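Local coordinates for protein ectonucleoside triphosphate diphosphohydrolase 4 (Homo sapiens, PDB 6WG5) that belongs to the GDA1/CD39 nucleoside phosphatase family and probably shares the two-domain architecture of the actin-like ATPase clan, at residues Gln75-Asn80 with Tyr473-Gln478; Val45-Cys48 with Ser53-Phe56. All coordinates share one frame; numbering follows the deposited sequence.

Contact 1. Residues Gln75-Asn80 with Tyr473-Gln478; sequences QMRDKN and YDKEVQ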
loop_
_atom_site.group_PDB
_atom_site.type_symbol
_atom_site.label_atom_id
_atom_site.label_comp_id
_atom_site.label_asym_id
_atom_site.label_seq_id
_atom_site.Cartn_x
_atom_site.Cartn_y
_atom_site.Cartn_z
ATOM N N GLN A 75 7.246 -0.849 16.958
ATOM C CA GLN A 75 8.560 -1.296 16.524
ATOM C C GLN A 75 9.526 -1.286 17.699
ATOM O O GLN A 75 9.570 -0.333 18.482
ATOM C CB GLN A 75 9.099 -0.401 15.408
ATOM C CG GLN A 75 8.501 -0.666 14.042
ATOM C CD GLN A 75 9.331 -0.056 12.930
ATOM O OE1 GLN A 75 10.288 -0.666 12.451
ATOM N NE2 GLN A 75 8.974 1.154 12.517
ATOM N N MET A 76 10.305 -2.357 17.827
ATOM C CA MET A 76 11.327 -2.399 18.860
ATOM C C MET A 76 12.362 -1.308 18.613
ATOM O O MET A 76 12.648 -0.936 17.471
ATOM C CB MET A 76 12.002 -3.770 18.892
ATOM C CG MET A 76 12.926 -3.963 20.081
ATOM S SD MET A 76 13.771 -5.553 20.070
ATOM C CE MET A 76 14.650 -5.462 21.630
ATOM N N ARG A 77 12.926 -0.791 19.703
ATOM C CA ARG A 77 13.888 0.304 19.657
ATOM C C ARG A 77 15.192 -0.158 20.290
ATOM O O ARG A 77 15.205 -0.587 21.448
ATOM C CB ARG A 77 13.342 1.535 20.382
ATOM C CG ARG A 77 12.195 2.218 19.656
ATOM C CD ARG A 77 12.704 3.018 18.471
ATOM N NE ARG A 77 11.624 3.484 17.607
ATOM C CZ ARG A 77 11.785 4.351 16.611
ATOM N NH1 ARG A 77 12.981 4.866 16.358
ATOM N NH2 ARG A 77 10.746 4.715 15.875
ATOM N N ASP A 78 16.285 -0.067 19.534
ATOM C CA ASP A 78 17.581 -0.505 20.028
ATOM C C ASP A 78 18.153 0.530 20.995
ATOM O O ASP A 78 17.516 1.533 21.327
ATOM C CB ASP A 78 18.539 -0.768 18.864
ATOM C CG ASP A 78 18.851 0.482 18.055
ATOM O OD1 ASP A 78 18.480 1.595 18.483
ATOM O OD2 ASP A 78 19.482 0.349 16.986
ATOM N N LYS A 79 19.382 0.279 21.454
ATOM C CA LYS A 79 20.019 1.197 22.392
ATOM C C LYS A 79 20.229 2.573 21.775
ATOM O O LYS A 79 20.242 3.578 22.495
ATOM C CB LYS A 79 21.350 0.616 22.872
ATOM C CG LYS A 79 22.319 0.255 21.758
ATOM C CD LYS A 79 23.601 -0.341 22.319
ATOM C CE LYS A 79 24.534 -0.806 21.213
ATOM N NZ LYS A 79 25.852 -1.249 21.747
ATOM N N ASN A 80 20.390 2.644 20.454
ATOM C CA ASN A 80 20.515 3.924 19.764
ATOM C C ASN A 80 19.169 4.586 19.504
ATOM O O ASN A 80 19.134 5.653 18.882
ATOM C CB ASN A 80 21.252 3.741 18.435
ATOM C CG ASN A 80 22.671 3.242 18.616
ATOM O OD1 ASN A 80 23.265 3.397 19.683
ATOM N ND2 ASN A 80 23.223 2.643 17.568
ATOM N N TYR A 473 2.627 10.080 10.744
ATOM C CA TYR A 473 3.290 10.372 12.014
ATOM C C TYR A 473 4.800 10.198 11.878
ATOM O O TYR A 473 5.471 9.649 12.755
ATOM C CB TYR A 473 2.719 9.503 13.138
ATOM C CG TYR A 473 1.260 9.785 13.444
ATOM C CD1 TYR A 473 0.712 11.043 13.222
ATOM C CD2 TYR A 473 0.428 8.794 13.947
ATOM C CE1 TYR A 473 -0.616 11.307 13.495
ATOM C CE2 TYR A 473 -0.905 9.051 14.224
ATOM C CZ TYR A 473 -1.420 10.309 13.994
ATOM O OH TYR A 473 -2.744 10.579 14.264
ATOM N N ASP A 474 5.331 10.668 10.748
ATOM C CA ASP A 474 6.770 10.709 10.493
ATOM C C ASP A 474 7.387 9.314 10.460
ATOM O O ASP A 474 8.566 9.140 10.776
ATOM C CB ASP A 474 7.487 11.588 11.522
ATOM C CG ASP A 474 7.102 13.052 11.406
ATOM O OD1 ASP A 474 7.559 13.710 10.448
ATOM O OD2 ASP A 474 6.343 13.544 12.271
ATOM N N LYS A 475 6.605 8.312 10.061
ATOM C CA LYS A 475 7.102 6.952 9.915
ATOM C C LYS A 475 6.439 6.296 8.715
ATOM O O LYS A 475 5.254 6.521 8.450
ATOM C CB LYS A 475 6.841 6.115 11.175
ATOM C CG LYS A 475 7.600 6.591 12.403
ATOM C CD LYS A 475 7.404 5.649 13.581
ATOM C CE LYS A 475 8.048 6.197 14.847
ATOM N NZ LYS A 475 7.774 5.338 16.032
ATOM N N GLU A 476 7.213 5.491 7.991
ATOM C CA GLU A 476 6.679 4.746 6.859
ATOM C C GLU A 476 5.544 3.832 7.314
ATOM O O GLU A 476 5.484 3.406 8.470
ATOM C CB GLU A 476 7.797 3.927 6.205
ATOM C CG GLU A 476 7.356 2.985 5.091
ATOM C CD GLU A 476 8.484 2.092 4.605
ATOM O OE1 GLU A 476 9.547 2.060 5.264
ATOM O OE2 GLU A 476 8.304 1.416 3.569
ATOM N N VAL A 477 4.633 3.539 6.391
ATOM C CA VAL A 477 3.551 2.597 6.657
ATOM C C VAL A 477 4.099 1.182 6.518
ATOM O O VAL A 477 4.567 0.789 5.445
ATOM C CB VAL A 477 2.366 2.826 5.709
ATOM C CG1 VAL A 477 1.275 1.783 5.950
ATOM C CG2 VAL A 477 1.809 4.229 5.886
ATOM N N GLN A 478 4.037 0.415 7.603
ATOM C CA GLN A 478 4.515 -0.961 7.622
ATOM C C GLN A 478 3.316 -1.889 7.466
ATOM O O GLN A 478 2.542 -2.070 8.411
ATOM C CB GLN A 478 5.254 -1.268 8.925
ATOM C CG GLN A 478 6.178 -0.168 9.425
ATOM C CD GLN A 478 7.386 0.038 8.534
ATOM O OE1 GLN A 478 7.517 -0.597 7.488
ATOM N NE2 GLN A 478 8.280 0.928 8.949
#

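Contact 2. Residues Val45-Cys48 with Ser53-Phe56; sequences VVDC and SRVF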
loop_
_atom_site.group_PDB
_atom_site.type_symbol
_atom_site.label_atom_id
_atom_site.label_comp_id
_atom_site.label_asym_id
_atom_site.label_seq_id
_atom_site.Cartn_x
_atom_site.Cartn_y
_atom_site.Cartn_z
ATOM N N VAL A 45 8.569 -10.305 12.022
ATOM C CA VAL A 45 7.977 -10.450 10.698
ATOM C C VAL A 45 9.069 -10.227 9.662
ATOM O O VAL A 45 9.843 -9.269 9.767
ATOM C CB VAL A 45 6.820 -9.457 10.474
ATOM C CG1 VAL A 45 6.153 -9.707 9.125
ATOM C CG2 VAL A 45 5.806 -9.556 11.601
ATOM N N VAL A 46 9.131 -11.108 8.667
ATOM C CA VAL A 46 10.060 -10.981 7.550
ATOM C C VAL A 46 9.248 -10.685 6.296
ATOM O O VAL A 46 8.371 -11.469 5.914
ATOM C CB VAL A 46 10.914 -12.247 7.370
ATOM C CG1 VAL A 46 11.737 -12.170 6.088
ATOM C CG2 VAL A 46 11.829 -12.439 8.565
ATOM N N ASP A 47 9.543 -9.555 5.660
ATOM C CA ASP A 47 8.961 -9.205 4.368
ATOM C C ASP A 47 9.892 -9.713 3.273
ATOM O O ASP A 47 10.978 -9.160 3.070
ATOM C CB ASP A 47 8.753 -7.696 4.265
ATOM C CG ASP A 47 8.454 -7.240 2.847
ATOM O OD1 ASP A 47 7.995 -8.065 2.028
ATOM O OD2 ASP A 47 8.677 -6.046 2.552
ATOM N N CYS A 48 9.471 -10.763 2.570
ATOM C CA CYS A 48 10.261 -11.359 1.490
ATOM C C CYS A 48 9.746 -10.811 0.162
ATOM O O CYS A 48 8.859 -11.387 -0.469
ATOM C CB CYS A 48 10.186 -12.880 1.537
ATOM S SG CYS A 48 11.208 -13.633 2.823
ATOM N N SER A 53 14.789 -8.783 1.085
ATOM C CA SER A 53 14.040 -9.205 2.259
ATOM C C SER A 53 14.376 -8.297 3.431
ATOM O O SER A 53 15.519 -7.855 3.576
ATOM C CB SER A 53 14.346 -10.665 2.624
ATOM O OG SER A 53 13.935 -11.545 1.590
ATOM N N ARG A 54 13.372 -8.024 4.263
ATOM C CA ARG A 54 13.528 -7.180 5.436
ATOM C C ARG A 54 12.873 -7.856 6.631
ATOM O O ARG A 54 11.885 -8.582 6.488
ATOM C CB ARG A 54 12.907 -5.787 5.224
ATOM C CG ARG A 54 13.153 -5.199 3.841
ATOM C CD ARG A 54 12.062 -5.597 2.858
ATOM N NE ARG A 54 12.488 -5.438 1.470
ATOM C CZ ARG A 54 11.703 -5.639 0.416
ATOM N NH1 ARG A 54 10.438 -6.004 0.582
ATOM N NH2 ARG A 54 12.182 -5.471 -0.809
ATOM N N VAL A 55 13.432 -7.612 7.812
ATOM C CA VAL A 55 12.926 -8.171 9.059
ATOM C C VAL A 55 12.590 -7.025 10.001
ATOM O O VAL A 55 13.332 -6.041 10.087
ATOM C CB VAL A 55 13.942 -9.135 9.707
ATOM C CG1 VAL A 55 15.288 -8.451 9.896
ATOM C CG2 VAL A 55 13.413 -9.668 11.036
ATOM N N PHE A 56 11.465 -7.155 10.703
ATOM C CA PHE A 56 11.019 -6.166 11.675
ATOM C C PHE A 56 10.745 -6.869 12.994
ATOM O O PHE A 56 10.078 -7.907 13.017
ATOM C CB PHE A 56 9.748 -5.444 11.205
ATOM C CG PHE A 56 9.878 -4.786 9.861
ATOM C CD1 PHE A 56 10.114 -3.425 9.762
ATOM C CD2 PHE A 56 9.751 -5.525 8.698
ATOM C CE1 PHE A 56 10.229 -2.818 8.526
ATOM C CE2 PHE A 56 9.866 -4.923 7.461
ATOM C CZ PHE A 56 10.105 -3.568 7.375
#

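Contact 1. Residues Gln75-Asn80 with Tyr473-Gln478
In Arg77, CG stands beside the backbone N (chi1 -70°) and the chain bends at chi2 (-76°), which turns the guanidinium toward Lys475, whose chain, fully extended beyond CG, comes from the opposite direction. The two cationic ends meet with Arg77 NH2 3.0 Å from Lys475 NZ; the lysine nitrogen lies at the edge of the guanidinium, near its plane. Both atoms are donors, so this is an approach of like charges and not a hydrogen bond, and at 2.6 Å resolution its exact length carries little weight. Arg77 is anchored through NH1, which donates to Arg81 O. The second meeting is between amides: Gln75 and Gln478 cross at about a right angle, their amide planes 70° apart, with Gln75 NE2 3.6 Å from Gln478 NE2. No hydrogen bond joins the two segments, and they bury just 160 Å² between them, evidence of a thin surface contact. It brings the loop between strands 74-75 and 85-88 up to the loop leading into helix 479-487; Lys475 also touches Arg26 of helix 18-28, while Gln75 and Gln478 both rest on Tyr58 of strand 53-61.

Contact 2. Residues Val45-Cys48 with Ser53-Phe56
The Asp47 carboxylate lies at the edge of the Arg54 guanidinium, with CG in its plane, and the Phe56 ring has Val45 O and Asp47 CB at its edge, near the ring plane. The carboxylate and guanidinium planes are 60° apart. Arg54 NH1 donates to Asp47 OD2 over 2.6 Å in a salt bridge, reaching that oxygen from above the carboxylate plane while the oxygen stays close to the guanidinium plane, with an N-H...O angle of 147°. The bend of Arg54 at chi2 (89°) lays its chain alongside Asp47, the two pointing the same way.

Beneath these side chains runs an antiparallel ladder. Val45 and Phe56 form a hydrogen-bonded pair, with Val45 N to Phe56 O at 3.0 Å and Phe56 N to Val45 O at 2.8 Å. Asp47 and Arg54 form the next, with Asp47 N to Arg54 O at 2.7 Å and Arg54 N to Asp47 O at 2.9 Å. The other sheet face carries the non-hydrogen-bonded pairs: Val46 CG2 packs 4.0 Å from Val55 CG2, and Cys48 SG lies 3.6 Å from Ser53 OG, a hydroxyl that hydrogen-bonds Tyr105 OH.

The geometry is that of a beta hairpin, strand 40-48 turning back into strand 53-61, as at the start of an actin-like ATPase domain. Strand 127-131 pairs in parallel with strand 40-48, while strand 85-88 lies antiparallel beyond strand 53-61. Helix 479-487 packs against the face bearing Val45, Asp47 and Phe56, through Trp479, Thr480 and Ile484.

How the contacts relate
Contact 1 and contact 2 have centres about 14 Å apart, on the same side of the chain's centre, and meet at the Phe56 ring. Gln478 OE1 lies 3.7 Å from Phe56 CE1 and Gln75 OE1 lies 3.9 Å from Phe56 CD1, both packing contacts, so the oxygen ends of the two amides reach the ring of the hairpin. In sequence the contacts are in series: contact 2 is local, its segments five residues apart, whereas contact 1 joins segments 393 residues apart. Gln75 and Gln478 rest on strand 53-61, which carries Phe56, and 473-478 runs into helix 479-487, which packs on Val45, Asp47 and Phe56.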